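Local coordinates for CELL WALL surface anchor family protein (Streptococcus pneumoniae, PDB 2X9W) that probably forms the backbone shaft of the pneumococcal pilus, as the major pilin RrgB built of Cna-B-like and prealbumin-like domains, at residues A[280-285]-A[393-398]; A[335-340]-A[375-380]; A[46-51]-A[108-113]; A[30-35]-A[356-361]. The protein carries 1 engineered substitution. All blocks are in the same frame, centred on the assembly; numbering follows the deposited sequence.

Interaction 1: residues A[280-285]-A[393-398]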
loop_
_atom_site.group_PDB
_atom_site.type_symbol
_atom_site.label_atom_id
_atom_site.label_comp_id
_atom_site.label_asym_id
_atom_site.label_seq_id
_atom_site.Cartn_x
_atom_site.Cartn_y
_atom_site.Cartn_z
ATOM N N GLY A 280 23.990 -17.059 -8.422
ATOM C CA GLY A 280 25.080 -16.198 -7.978
ATOM C C GLY A 280 25.489 -15.099 -8.939
ATOM O O GLY A 280 26.510 -14.457 -8.729
ATOM N N ALA A 281 24.732 -14.878 -10.012
ATOM C CA ALA A 281 25.043 -13.731 -10.864
ATOM C C ALA A 281 24.592 -12.474 -10.122
ATOM O O ALA A 281 23.517 -12.463 -9.515
ATOM C CB ALA A 281 24.361 -13.841 -12.217
ATOM N N GLU A 282 25.412 -11.424 -10.145
ATOM C CA GLU A 282 25.052 -10.169 -9.473
ATOM C C GLU A 282 24.907 -9.055 -10.493
ATOM O O GLU A 282 25.696 -8.989 -11.445
ATOM C CB GLU A 282 26.125 -9.793 -8.463
ATOM C CG GLU A 282 26.353 -10.946 -7.487
ATOM C CD GLU A 282 27.337 -10.610 -6.367
ATOM O OE1 GLU A 282 28.055 -9.579 -6.449
ATOM O OE2 GLU A 282 27.394 -11.400 -5.401
ATOM N N PHE A 283 23.911 -8.190 -10.281
ATOM C CA PHE A 283 23.622 -7.087 -11.209
ATOM C C PHE A 283 23.342 -5.818 -10.447
ATOM O O PHE A 283 22.839 -5.846 -9.309
ATOM C CB PHE A 283 22.365 -7.393 -12.054
ATOM C CG PHE A 283 22.522 -8.585 -12.946
ATOM C CD1 PHE A 283 22.888 -8.421 -14.280
ATOM C CD2 PHE A 283 22.337 -9.866 -12.444
ATOM C CE1 PHE A 283 23.051 -9.510 -15.098
ATOM C CE2 PHE A 283 22.498 -10.971 -13.265
ATOM C CZ PHE A 283 22.866 -10.782 -14.590
ATOM N N VAL A 284 23.590 -4.691 -11.106
ATOM C CA VAL A 284 23.080 -3.424 -10.616
ATOM C C VAL A 284 22.184 -2.890 -11.728
ATOM O O VAL A 284 22.115 -3.470 -12.830
ATOM C CB VAL A 284 24.204 -2.444 -10.320
ATOM C CG1 VAL A 284 25.057 -2.934 -9.126
ATOM C CG2 VAL A 284 25.074 -2.214 -11.582
ATOM N N ILE A 285 21.511 -1.793 -11.436
ATOM C CA ILE A 285 20.601 -1.153 -12.383
ATOM C C ILE A 285 21.100 0.244 -12.764
ATOM O O ILE A 285 21.405 1.054 -11.905
ATOM C CB ILE A 285 19.168 -1.104 -11.798
ATOM C CG1 ILE A 285 18.688 -2.525 -11.504
ATOM C CG2 ILE A 285 18.202 -0.444 -12.760
ATOM C CD1 ILE A 285 17.259 -2.627 -11.082
ATOM N N GLU A 393 23.237 -4.122 -15.448
ATOM C CA GLU A 393 24.647 -4.364 -15.669
ATOM C C GLU A 393 25.089 -5.497 -14.768
ATOM O O GLU A 393 24.952 -5.426 -13.541
ATOM C CB GLU A 393 25.488 -3.139 -15.343
ATOM C CG GLU A 393 26.990 -3.412 -15.539
ATOM C CD GLU A 393 27.866 -2.193 -15.261
ATOM O OE1 GLU A 393 27.419 -1.047 -15.459
ATOM O OE2 GLU A 393 29.028 -2.392 -14.861
ATOM N N GLU A 394 25.619 -6.545 -15.370
ATOM C CA GLU A 394 26.190 -7.628 -14.590
ATOM C C GLU A 394 27.501 -7.195 -13.964
ATOM O O GLU A 394 28.405 -6.720 -14.664
ATOM C CB GLU A 394 26.433 -8.846 -15.493
ATOM C CG GLU A 394 26.816 -10.111 -14.693
ATOM C CD GLU A 394 26.955 -11.322 -15.583
ATOM O OE1 GLU A 394 27.900 -11.357 -16.404
ATOM O OE2 GLU A 394 26.108 -12.235 -15.470
ATOM N N THR A 395 27.625 -7.364 -12.650
ATOM C CA THR A 395 28.861 -6.973 -11.975
ATOM C C THR A 395 29.646 -8.202 -11.553
ATOM O O THR A 395 30.819 -8.127 -11.260
ATOM C CB THR A 395 28.609 -6.093 -10.737
ATOM O OG1 THR A 395 27.690 -6.750 -9.856
ATOM C CG2 THR A 395 28.031 -4.750 -11.157
ATOM N N LYS A 396 28.979 -9.340 -11.497
ATOM C CA LYS A 396 29.669 -10.565 -11.178
ATOM C C LYS A 396 28.973 -11.691 -11.902
ATOM O O LYS A 396 27.787 -11.944 -11.675
ATOM C CB LYS A 396 29.673 -10.829 -9.669
ATOM C CG LYS A 396 30.441 -12.115 -9.332
ATOM C CD LYS A 396 30.775 -12.216 -7.846
ATOM C CE LYS A 396 31.748 -13.357 -7.581
ATOM N NZ LYS A 396 31.596 -13.859 -6.181
ATOM N N GLN A 397 29.691 -12.343 -12.809
ATOM C CA GLN A 397 29.106 -13.442 -13.557
ATOM C C GLN A 397 29.014 -14.686 -12.684
ATOM O O GLN A 397 29.734 -14.823 -11.694
ATOM C CB GLN A 397 29.974 -13.771 -14.772
ATOM C CG GLN A 397 31.231 -14.521 -14.407
ATOM C CD GLN A 397 32.427 -13.608 -14.358
ATOM O OE1 GLN A 397 32.384 -12.553 -13.726
ATOM N NE2 GLN A 397 33.510 -14.002 -15.042
ATOM N N PRO A 398 28.141 -15.617 -13.067
ATOM C CA PRO A 398 28.080 -16.937 -12.433
ATOM C C PRO A 398 29.389 -17.664 -12.628
ATOM O O PRO A 398 29.998 -17.505 -13.680
ATOM C CB PRO A 398 27.010 -17.671 -13.254
ATOM C CG PRO A 398 26.314 -16.665 -14.014
ATOM C CD PRO A 398 27.239 -15.517 -14.226
HETATM O O HOH W 1 29.026 -15.559 -8.709
HETATM O O HOH W 2 29.030 -7.545 -7.865
HETATM O O HOH W 3 30.354 -11.597 -4.580
#
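Glu282, Phe283 and Val284 pair antiparallel with the segment 393-398 across a classic beta bulge, in a four-stranded sheet of a pilin domain with Cna-B-like and prealbumin-like sequence signatures. Val284 and Glu393 form a hydrogen-bonded pair, Val284 N to Glu393 O and Glu393 N to Val284 O, both 2.9 Å. Phe283 faces Glu394 as a non-hydrogen-bonded pair. Beyond it, Thr395 and Lys396 both lie opposite Glu282: Glu282 O accepts from Thr395 N at 2.8 Å and weakly from Lys396 N, while Glu282 N donates almost straight (168°) to Lys396 O. The bulge coincides with the corner the chain turns at Thr395, and the pairing resumes at Lys396.

On one side of the sheet, Glu394 lays its aliphatic chain over the Phe283 ring. With its CG anti to the backbone N (chi1 -170°), the chain runs across the ring, and CG stands 4.2 Å from the Phe283 centroid in a CH-pi contact. Its carboxylate continues toward Leu404, whose N is bound by OE1, while Phe283 also stacks on Phe380.

On the other side, Glu282 and Lys396 run side by side in the same direction, yet their charged ends stay apart: water bridges Glu282 OE2 to Lys396 NZ, and Lys314 makes the direct salt bridge to that carboxylate. The methyl Thr395 CG2 meets Val284 CG2 at 3.9 Å, the two side chains being about perpendicular.

Separately, Ala281 CB touches Pro398 CG. A further water links Glu282 OE1 to the hydroxyl of Thr395, lying 2.7 Å from Glu282 OE1 and 2.5 Å from Thr395 OG1.

Interaction 2: residues A[335-340]-A[375-380]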
loop_
_atom_site.group_PDB
_atom_site.type_symbol
_atom_site.label_atom_id
_atom_site.label_comp_id
_atom_site.label_asym_id
_atom_site.label_seq_id
_atom_site.Cartn_x
_atom_site.Cartn_y
_atom_site.Cartn_z
ATOM N N GLN A 335 17.828 -30.294 -2.927
ATOM C CA GLN A 335 18.156 -29.872 -1.561
ATOM C C GLN A 335 19.296 -28.864 -1.503
ATOM O O GLN A 335 19.278 -27.953 -0.680
ATOM C CB GLN A 335 18.516 -31.074 -0.686
ATOM C CG GLN A 335 17.410 -32.092 -0.503
ATOM C CD GLN A 335 17.499 -33.251 -1.482
ATOM O OE1 GLN A 335 17.607 -33.061 -2.701
ATOM N NE2 GLN A 335 17.445 -34.472 -0.951
ATOM N N GLU A 336 20.298 -29.041 -2.359
ATOM C CA GLU A 336 21.386 -28.071 -2.450
ATOM C C GLU A 336 20.917 -26.729 -3.024
ATOM O O GLU A 336 21.369 -25.672 -2.576
ATOM C CB GLU A 336 22.535 -28.616 -3.291
ATOM C CG GLU A 336 23.287 -29.748 -2.621
ATOM C CD GLU A 336 23.796 -29.363 -1.245
ATOM O OE1 GLU A 336 24.243 -28.205 -1.069
ATOM O OE2 GLU A 336 23.749 -30.221 -0.337
ATOM N N LYS A 337 20.044 -26.773 -4.029
ATOM C CA LYS A 337 19.481 -25.553 -4.599
ATOM C C LYS A 337 18.645 -24.807 -3.569
ATOM O O LYS A 337 18.616 -23.574 -3.551
ATOM C CB LYS A 337 18.643 -25.863 -5.850
ATOM C CG LYS A 337 19.483 -26.497 -6.971
ATOM C CD LYS A 337 18.677 -26.645 -8.247
ATOM C CE LYS A 337 19.478 -27.326 -9.330
ATOM N NZ LYS A 337 18.654 -27.561 -10.539
ATOM N N GLU A 338 17.958 -25.563 -2.718
ATOM C CA GLU A 338 17.110 -24.967 -1.695
ATOM C C GLU A 338 17.897 -24.116 -0.685
ATOM O O GLU A 338 17.420 -23.081 -0.258
ATOM C CB GLU A 338 16.332 -26.062 -0.971
ATOM C CG GLU A 338 15.232 -25.544 -0.076
ATOM C CD GLU A 338 14.317 -26.656 0.424
ATOM O OE1 GLU A 338 14.547 -27.838 0.062
ATOM O OE2 GLU A 338 13.366 -26.345 1.181
ATOM N N LYS A 339 19.086 -24.561 -0.291
ATOM C CA LYS A 339 19.945 -23.763 0.569
ATOM C C LYS A 339 20.249 -22.418 -0.071
ATOM O O LYS A 339 20.208 -21.388 0.607
ATOM C CB LYS A 339 21.264 -24.485 0.850
ATOM C CG LYS A 339 21.111 -25.805 1.575
ATOM C CD LYS A 339 22.480 -26.437 1.797
ATOM C CE LYS A 339 22.390 -27.796 2.479
ATOM N NZ LYS A 339 23.735 -28.452 2.497
ATOM N N VAL A 340 20.578 -22.420 -1.363
ATOM C CA VAL A 340 20.840 -21.150 -2.068
ATOM C C VAL A 340 19.560 -20.296 -2.130
ATOM O O VAL A 340 19.591 -19.108 -1.801
ATOM C CB VAL A 340 21.359 -21.381 -3.501
ATOM C CG1 VAL A 340 21.502 -20.063 -4.249
ATOM C CG2 VAL A 340 22.704 -22.142 -3.482
ATOM N N ASP A 375 19.135 -16.585 -7.730
ATOM C CA ASP A 375 19.077 -17.789 -6.910
ATOM C C ASP A 375 19.406 -19.067 -7.724
ATOM O O ASP A 375 19.843 -18.966 -8.873
ATOM C CB ASP A 375 17.739 -17.857 -6.150
ATOM C CG ASP A 375 16.573 -18.252 -7.023
ATOM O OD1 ASP A 375 16.784 -18.643 -8.200
ATOM O OD2 ASP A 375 15.432 -18.178 -6.497
ATOM N N ALA A 376 19.231 -20.258 -7.141
ATOM C CA ALA A 376 19.563 -21.495 -7.872
ATOM C C ALA A 376 18.571 -21.858 -8.970
ATOM O O ALA A 376 18.827 -22.777 -9.731
ATOM C CB ALA A 376 19.789 -22.722 -6.905
ATOM N N GLN A 377 17.437 -21.167 -9.044
ATOM C CA GLN A 377 16.569 -21.258 -10.225
ATOM C C GLN A 377 16.805 -20.077 -11.154
ATOM O O GLN A 377 16.011 -19.833 -12.062
ATOM C CB GLN A 377 15.092 -21.275 -9.822
ATOM C CG GLN A 377 14.791 -22.292 -8.738
ATOM C CD GLN A 377 15.065 -23.703 -9.196
ATOM O OE1 GLN A 377 14.945 -24.019 -10.379
ATOM N NE2 GLN A 377 15.428 -24.569 -8.255
ATOM N N GLY A 378 17.881 -19.338 -10.896
ATOM C CA GLY A 378 18.259 -18.193 -11.701
ATOM C C GLY A 378 17.440 -16.935 -11.477
ATOM O O GLY A 378 17.639 -15.953 -12.189
ATOM N N ARG A 379 16.549 -16.959 -10.487
ATOM C CA ARG A 379 15.596 -15.873 -10.267
ATOM C C ARG A 379 16.201 -14.647 -9.607
ATOM O O ARG A 379 17.005 -14.756 -8.689
ATOM C CB ARG A 379 14.419 -16.347 -9.406
ATOM C CG ARG A 379 13.496 -17.334 -10.132
ATOM C CD ARG A 379 12.468 -17.935 -9.190
ATOM N NE ARG A 379 13.077 -18.560 -8.018
ATOM C CZ ARG A 379 12.546 -19.591 -7.378
ATOM N NH1 ARG A 379 13.172 -20.117 -6.320
ATOM N NH2 ARG A 379 11.400 -20.122 -7.826
ATOM N N PHE A 380 15.824 -13.479 -10.107
ATOM C CA PHE A 380 16.056 -12.229 -9.378
ATOM C C PHE A 380 15.025 -11.210 -9.832
ATOM O O PHE A 380 14.491 -11.346 -10.932
ATOM C CB PHE A 380 17.500 -11.699 -9.516
ATOM C CG PHE A 380 17.967 -11.428 -10.939
ATOM C CD1 PHE A 380 18.402 -12.464 -11.760
ATOM C CD2 PHE A 380 18.058 -10.123 -11.413
ATOM C CE1 PHE A 380 18.862 -12.209 -13.059
ATOM C CE2 PHE A 380 18.565 -9.840 -12.701
ATOM C CZ PHE A 380 18.961 -10.890 -13.529
HETATM O O HOH W 4 18.069 -24.962 -11.509
#
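Ala376 points its methyl group into the helix 334-354, between Lys337 and Val340, which sit nearly one turn apart and both turn their CB atoms toward it. Ala376 CB lies 3.5 Å from Lys337 CB and 4.0 Å from Val340 CB, while the branch Val340 CG1 rests against the backbone N of Ala376. That N is itself bound by Asp341 of the same helix, and Tyr324 of helix 304-325 packs on all three side chains.

Lys337 then stretches out fully and meets Gln377 at about a right angle, Lys337 CD being 3.9 Å from Gln377 NE2. A water links Lys337 NZ to the turn backbone, accepting from NZ at 2.8 Å and donating to Ala376 O at 2.9 Å, and only weakly to Gln377 OE1.

The loop offered to the helix is a type I beta turn from Asp375 to Gly378, begun by an Asx turn. Asp375 OD1 takes the backbone N atoms of Gln377 and Arg379 from opposite faces of its carboxylate. Asp375 OD2 is gripped side-on, within the guanidinium plane, by NE and NH1 of Arg379. Between the two segments the contact is thus apolar, helped by one water. The direct polar tie to the helix comes from Asp341, and the bonds of Asp375 probably help to fix the shape of the turn.

Interaction 3: residues A[46-51]-A[108-113]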
loop_
_atom_site.group_PDB
_atom_site.type_symbol
_atom_site.label_atom_id
_atom_site.label_comp_id
_atom_site.label_asym_id
_atom_site.label_seq_id
_atom_site.Cartn_x
_atom_site.Cartn_y
_atom_site.Cartn_z
ATOM N N PRO A 46 -23.230 23.766 4.082
ATOM C CA PRO A 46 -24.233 24.752 3.662
ATOM C C PRO A 46 -24.375 25.886 4.662
ATOM O O PRO A 46 -24.055 25.716 5.848
ATOM C CB PRO A 46 -25.529 23.940 3.630
ATOM C CG PRO A 46 -25.281 22.859 4.611
ATOM C CD PRO A 46 -23.857 22.467 4.348
ATOM N N ALA A 47 -24.812 27.045 4.172
ATOM C CA ALA A 47 -25.171 28.156 5.051
ATOM C C ALA A 47 -26.138 27.703 6.117
ATOM O O ALA A 47 -26.997 26.866 5.848
ATOM C CB ALA A 47 -25.802 29.260 4.247
ATOM N N LEU A 48 -26.008 28.282 7.315
ATOM C CA LEU A 48 -26.940 28.065 8.441
ATOM C C LEU A 48 -26.911 26.649 9.057
ATOM O O LEU A 48 -27.901 26.181 9.618
ATOM C CB LEU A 48 -28.367 28.492 8.061
ATOM C CG LEU A 48 -28.436 29.931 7.524
ATOM C CD1 LEU A 48 -29.844 30.325 7.089
ATOM C CD2 LEU A 48 -27.882 30.929 8.582
ATOM N N ALA A 49 -25.772 25.977 8.947
ATOM C CA ALA A 49 -25.570 24.709 9.632
ATOM C C ALA A 49 -25.619 24.904 11.146
ATOM O O ALA A 49 -25.290 25.978 11.661
ATOM C CB ALA A 49 -24.222 24.096 9.227
ATOM N N ASN A 50 -26.000 23.845 11.848
ATOM C CA ASN A 50 -25.986 23.840 13.300
ATOM C C ASN A 50 -25.525 22.474 13.803
ATOM O O ASN A 50 -26.245 21.796 14.518
ATOM C CB ASN A 50 -27.374 24.175 13.838
ATOM C CG ASN A 50 -27.369 24.436 15.329
ATOM O OD1 ASN A 50 -26.376 24.918 15.883
ATOM N ND2 ASN A 50 -28.480 24.117 15.993
ATOM N N TYR A 51 -24.328 22.064 13.396
ATOM C CA TYR A 51 -23.816 20.730 13.699
ATOM C C TYR A 51 -23.286 20.648 15.121
ATOM O O TYR A 51 -22.585 21.559 15.579
ATOM C CB TYR A 51 -22.675 20.365 12.734
ATOM C CG TYR A 51 -23.050 20.319 11.270
ATOM C CD1 TYR A 51 -24.372 20.209 10.869
ATOM C CD2 TYR A 51 -22.072 20.373 10.288
ATOM C CE1 TYR A 51 -24.717 20.166 9.522
ATOM C CE2 TYR A 51 -22.402 20.320 8.947
ATOM C CZ TYR A 51 -23.729 20.213 8.565
ATOM O OH TYR A 51 -24.062 20.179 7.212
ATOM N N ASP A 108 -23.974 28.395 11.594
ATOM C CA ASP A 108 -24.671 29.673 11.579
ATOM C C ASP A 108 -24.020 30.673 10.628
ATOM O O ASP A 108 -24.023 31.883 10.900
ATOM C CB ASP A 108 -24.752 30.266 12.997
ATOM C CG ASP A 108 -25.847 31.322 13.127
ATOM O OD1 ASP A 108 -26.832 31.264 12.354
ATOM O OD2 ASP A 108 -25.725 32.211 13.999
ATOM N N GLN A 109 -23.451 30.172 9.532
ATOM C CA GLN A 109 -22.828 31.042 8.522
ATOM C C GLN A 109 -23.813 31.438 7.416
ATOM O O GLN A 109 -24.679 30.657 7.074
ATOM C CB GLN A 109 -21.583 30.365 7.947
ATOM C CG GLN A 109 -20.554 29.957 9.048
ATOM C CD GLN A 109 -19.912 31.182 9.665
ATOM O OE1 GLN A 109 -19.564 32.125 8.952
ATOM N NE2 GLN A 109 -19.786 31.196 10.994
ATOM N N ASN A 110 -23.685 32.652 6.872
ATOM C CA ASN A 110 -24.614 33.138 5.847
ATOM C C ASN A 110 -24.223 32.735 4.419
ATOM O O ASN A 110 -24.886 33.095 3.428
ATOM C CB ASN A 110 -24.819 34.659 5.969
ATOM C CG ASN A 110 -25.539 35.029 7.242
ATOM O OD1 ASN A 110 -26.469 34.334 7.660
ATOM N ND2 ASN A 110 -25.112 36.108 7.877
ATOM N N ALA A 111 -23.147 31.973 4.305
ATOM C CA ALA A 111 -22.777 31.444 3.005
ATOM C C ALA A 111 -22.140 30.067 3.184
ATOM O O ALA A 111 -21.698 29.735 4.269
ATOM C CB ALA A 111 -21.822 32.394 2.298
ATOM N N GLU A 112 -22.090 29.289 2.109
ATOM C CA GLU A 112 -21.394 28.006 2.094
ATOM C C GLU A 112 -19.980 28.156 2.608
ATOM O O GLU A 112 -19.275 29.097 2.240
ATOM C CB GLU A 112 -21.301 27.528 0.650
ATOM C CG GLU A 112 -20.990 26.050 0.421
ATOM C CD GLU A 112 -22.205 25.142 0.528
ATOM O OE1 GLU A 112 -23.364 25.638 0.444
ATOM O OE2 GLU A 112 -21.997 23.915 0.729
ATOM N N LYS A 113 -19.533 27.215 3.433
ATOM C CA LYS A 113 -18.153 27.264 3.914
ATOM C C LYS A 113 -17.383 26.128 3.299
ATOM O O LYS A 113 -17.904 25.016 3.176
ATOM C CB LYS A 113 -18.094 27.117 5.433
ATOM C CG LYS A 113 -19.007 28.009 6.189
ATOM C CD LYS A 113 -18.656 29.444 5.955
ATOM C CE LYS A 113 -17.382 29.813 6.661
ATOM N NZ LYS A 113 -17.433 31.273 6.908
HETATM O O HOH W 5 -23.274 27.307 8.261
HETATM O O HOH W 6 -25.093 27.673 1.129
HETATM O O HOH W 7 -27.778 28.166 12.274
#
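Leu48 (phi 68°) and Asp108 (phi 56°) both take positive phi where the two loops meet backbone to backbone. Leu48 N donates to Gln109 O at 2.7 Å with a bent N-H (141°), and Asp108 N returns a bond to Ala49 O at 2.8 Å. Both donors lie in the plane of the carbonyl they reach.

Leu48 leaves the backbone away from the opposite loop, but its CD2 swings back over Gln109 O and reaches Asn110 OD1 at 3.8 Å. Ala47 CB presses on the same carbonyl, 3.3 Å from Gln109 O.

The segment 46-51 makes a type II beta turn from Pro46 to Ala49, in the connection between strands 36-45 and 53-60 at one end of a Cna-B-like pilin domain. Its partner follows helix 100-106 and leads into strand 113-123. One water sits between the loops, donating to Pro46 O while accepting from the N atoms of Ala49 and Gln109.

Glu112, its chain bent at chi2, brings its carboxylate alongside the proline, with OE1 3.4 Å from Pro46 CA. A second water donates to Glu112 OE1 and accepts from Ala47 N.

Interaction 4: residues A[30-35]-A[356-361]. With GOL (glycerol), chain C; GOL (glycerol), chain B.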
loop_
_atom_site.group_PDB
_atom_site.type_symbol
_atom_site.label_atom_id
_atom_site.label_comp_id
_atom_site.label_asym_id
_atom_site.label_seq_id
_atom_site.Cartn_x
_atom_site.Cartn_y
_atom_site.Cartn_z
ATOM N N ASN A 30 1.012 5.629 -10.985
ATOM C CA ASN A 30 2.323 5.008 -10.696
ATOM C C ASN A 30 3.195 5.902 -9.798
ATOM O O ASN A 30 3.502 7.049 -10.149
ATOM C CB ASN A 30 3.034 4.685 -12.020
ATOM C CG ASN A 30 4.414 4.037 -11.836
ATOM O OD1 ASN A 30 4.628 3.173 -10.969
ATOM N ND2 ASN A 30 5.341 4.435 -12.675
ATOM N N HIS A 31 3.562 5.383 -8.633
ATOM C CA HIS A 31 4.576 6.010 -7.791
ATOM C C HIS A 31 5.618 4.993 -7.399
ATOM O O HIS A 31 5.415 3.806 -7.571
ATOM C CB HIS A 31 3.955 6.625 -6.534
ATOM C CG HIS A 31 3.307 7.950 -6.798
ATOM N ND1 HIS A 31 4.020 9.128 -6.830
ATOM C CD2 HIS A 31 2.024 8.275 -7.100
ATOM C CE1 HIS A 31 3.201 10.130 -7.108
ATOM N NE2 HIS A 31 1.988 9.643 -7.282
ATOM N N GLN A 32 6.741 5.461 -6.873
ATOM C CA GLN A 32 7.812 4.545 -6.495
ATOM C C GLN A 32 7.844 4.545 -4.979
ATOM O O GLN A 32 7.319 5.476 -4.342
ATOM C CB GLN A 32 9.156 5.018 -7.069
ATOM C CG GLN A 32 9.592 6.370 -6.522
ATOM C CD GLN A 32 10.826 6.891 -7.208
ATOM O OE1 GLN A 32 11.755 6.136 -7.489
ATOM N NE2 GLN A 32 10.841 8.187 -7.500
ATOM N N VAL A 33 8.447 3.513 -4.389
ATOM C CA VAL A 33 8.590 3.517 -2.940
ATOM C C VAL A 33 9.389 4.761 -2.528
ATOM O O VAL A 33 10.434 5.085 -3.120
ATOM C CB VAL A 33 9.259 2.215 -2.408
ATOM C CG1 VAL A 33 9.332 2.258 -0.899
ATOM C CG2 VAL A 33 8.431 0.983 -2.842
ATOM N N GLY A 34 8.901 5.467 -1.516
ATOM C CA GLY A 34 9.579 6.669 -1.066
ATOM C C GLY A 34 8.923 7.954 -1.522
ATOM O O GLY A 34 9.210 9.007 -0.951
ATOM N N ASP A 35 8.045 7.889 -2.527
ATOM C CA ASP A 35 7.318 9.085 -2.942
ATOM C C ASP A 35 6.421 9.575 -1.812
ATOM O O ASP A 35 5.745 8.804 -1.135
ATOM C CB ASP A 35 6.462 8.867 -4.196
ATOM C CG ASP A 35 7.275 8.896 -5.484
ATOM O OD1 ASP A 35 8.435 9.349 -5.435
ATOM O OD2 ASP A 35 6.760 8.458 -6.561
ATOM N N ASN A 356 13.706 2.011 0.806
ATOM C CA ASN A 356 12.618 2.901 1.226
ATOM C C ASN A 356 12.493 4.173 0.411
ATOM O O ASN A 356 11.477 4.863 0.505
ATOM C CB ASN A 356 12.784 3.294 2.697
ATOM C CG ASN A 356 12.635 2.117 3.611
ATOM O OD1 ASN A 356 11.641 1.382 3.542
ATOM N ND2 ASN A 356 13.619 1.915 4.471
ATOM N N ALA A 357 13.549 4.503 -0.327
ATOM C CA ALA A 357 13.526 5.609 -1.291
ATOM C C ALA A 357 14.703 5.442 -2.231
ATOM O O ALA A 357 15.708 4.827 -1.866
ATOM C CB ALA A 357 13.583 6.983 -0.568
ATOM N N PHE A 358 14.589 5.972 -3.444
ATOM C CA PHE A 358 15.617 5.740 -4.448
ATOM C C PHE A 358 16.262 7.023 -4.934
ATOM O O PHE A 358 15.636 8.082 -4.931
ATOM C CB PHE A 358 15.011 5.075 -5.682
ATOM C CG PHE A 358 14.520 3.698 -5.447
ATOM C CD1 PHE A 358 15.416 2.665 -5.181
ATOM C CD2 PHE A 358 13.167 3.418 -5.527
ATOM C CE1 PHE A 358 14.956 1.361 -4.971
ATOM C CE2 PHE A 358 12.695 2.124 -5.347
ATOM C CZ PHE A 358 13.585 1.089 -5.058
ATOM N N GLU A 359 17.497 6.915 -5.403
ATOM C CA GLU A 359 18.149 8.037 -6.081
ATOM C C GLU A 359 19.148 7.431 -7.046
ATOM O O GLU A 359 19.466 6.246 -6.932
ATOM C CB GLU A 359 18.858 8.932 -5.065
ATOM C CG GLU A 359 20.008 8.263 -4.333
ATOM C CD GLU A 359 20.628 9.171 -3.256
ATOM O OE1 GLU A 359 20.140 10.297 -3.055
ATOM O OE2 GLU A 359 21.605 8.756 -2.609
ATOM N N TRP A 360 19.646 8.229 -7.990
ATOM C CA TRP A 360 20.613 7.743 -8.974
ATOM C C TRP A 360 22.022 8.261 -8.632
ATOM O O TRP A 360 22.225 9.455 -8.417
ATOM C CB TRP A 360 20.208 8.252 -10.358
ATOM C CG TRP A 360 18.973 7.627 -10.851
ATOM C CD1 TRP A 360 17.724 8.172 -10.863
ATOM C CD2 TRP A 360 18.853 6.313 -11.414
ATOM N NE1 TRP A 360 16.831 7.271 -11.398
ATOM C CE2 TRP A 360 17.500 6.126 -11.744
ATOM C CE3 TRP A 360 19.768 5.283 -11.679
ATOM C CZ2 TRP A 360 17.026 4.940 -12.312
ATOM C CZ3 TRP A 360 19.308 4.104 -12.242
ATOM C CH2 TRP A 360 17.938 3.941 -12.559
ATOM N N VAL A 361 22.993 7.374 -8.571
ATOM C CA VAL A 361 24.341 7.788 -8.147
ATOM C C VAL A 361 25.382 7.518 -9.235
ATOM O O VAL A 361 25.192 6.647 -10.085
ATOM C CB VAL A 361 24.773 7.159 -6.785
ATOM C CG1 VAL A 361 23.790 7.553 -5.696
ATOM C CG2 VAL A 361 24.936 5.600 -6.887
HETATM C C1 GOL C . 11.418 8.158 -3.528
HETATM O O1 GOL C . 12.067 7.021 -4.070
HETATM C C2 GOL C . 11.752 9.392 -4.347
HETATM O O2 GOL C . 11.565 10.583 -3.605
HETATM C C3 GOL C . 13.222 9.305 -4.642
HETATM O O3 GOL C . 13.868 9.283 -3.397
HETATM C C1 GOL B . 14.265 5.122 -9.723
HETATM O O1 GOL B . 13.983 6.308 -9.040
HETATM C C2 GOL B . 13.013 4.650 -10.425
HETATM O O2 GOL B . 11.957 4.277 -9.526
HETATM C C3 GOL B . 12.635 5.790 -11.361
HETATM O O3 GOL B . 13.674 6.755 -11.409
#
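The type II beta turn from Gln32 to Asp35 meets the start of strand 358-361, Gly34 lying against the peptide that joins Asn356 to Ala357. Gly34 CA stands 3.1 Å from Asn356 O, a close backbone-to-backbone approach. Next to it, Val33 sets CG1 on that same carbonyl, at 3.7 Å from Asn356 O.

Gln32 comes to the Phe358 ring at its edge, near the ring plane, with OE1 3.6 Å from Phe358 CD2. CG of Gln32 lies between the backbone N and the carbonyl carbon (chi1 63°), and from there the chain extends toward the strand.

The contact joins the connection into strand 36-45 of one pilin domain to a two-stranded antiparallel sheet of another, formed by 358-361 and 294-297, between which the chain runs through two helices. Two glycerols, probably from the crystallisation liquor, occupy the junction. One bridges the backbones: its O1 donates to Val33 O at 2.7 Å and accepts from Phe358 N at 2.8 Å. The other gives two hydroxyl bonds to Gln32 OE1 and receives Trp360 NE1 on its O3.

Asp35 braces the turn, its OD2 taking His31 ND1 (2.8 Å) and Gln32 N from opposite faces of the carboxylate.

Interactions 1 and 2 share one domain: their centres lie 16 Å apart, and the rings of Phe283 and Phe380 join them, with Phe283 CE2 3.5 Å from Phe380 CZ. The turn of interaction 2 leads through strand 379-385 toward strand 388-394, the partner strand of interaction 1. Interaction 4, where the two glycerols probably left by the crystallisation liquor sit, touches interaction 1 through Ile285 O, 3.7 Å from Trp360 CZ3. Along the chain interactions 2 and 4 cross, helix 334-354 leading to strand 358-361, although about 13 Å separates their nearest atoms. Interaction 3 stands alone at the far end of the elongated molecule, its centre about 65 Å from that of interaction 1 and 44 Å from that of interaction 4.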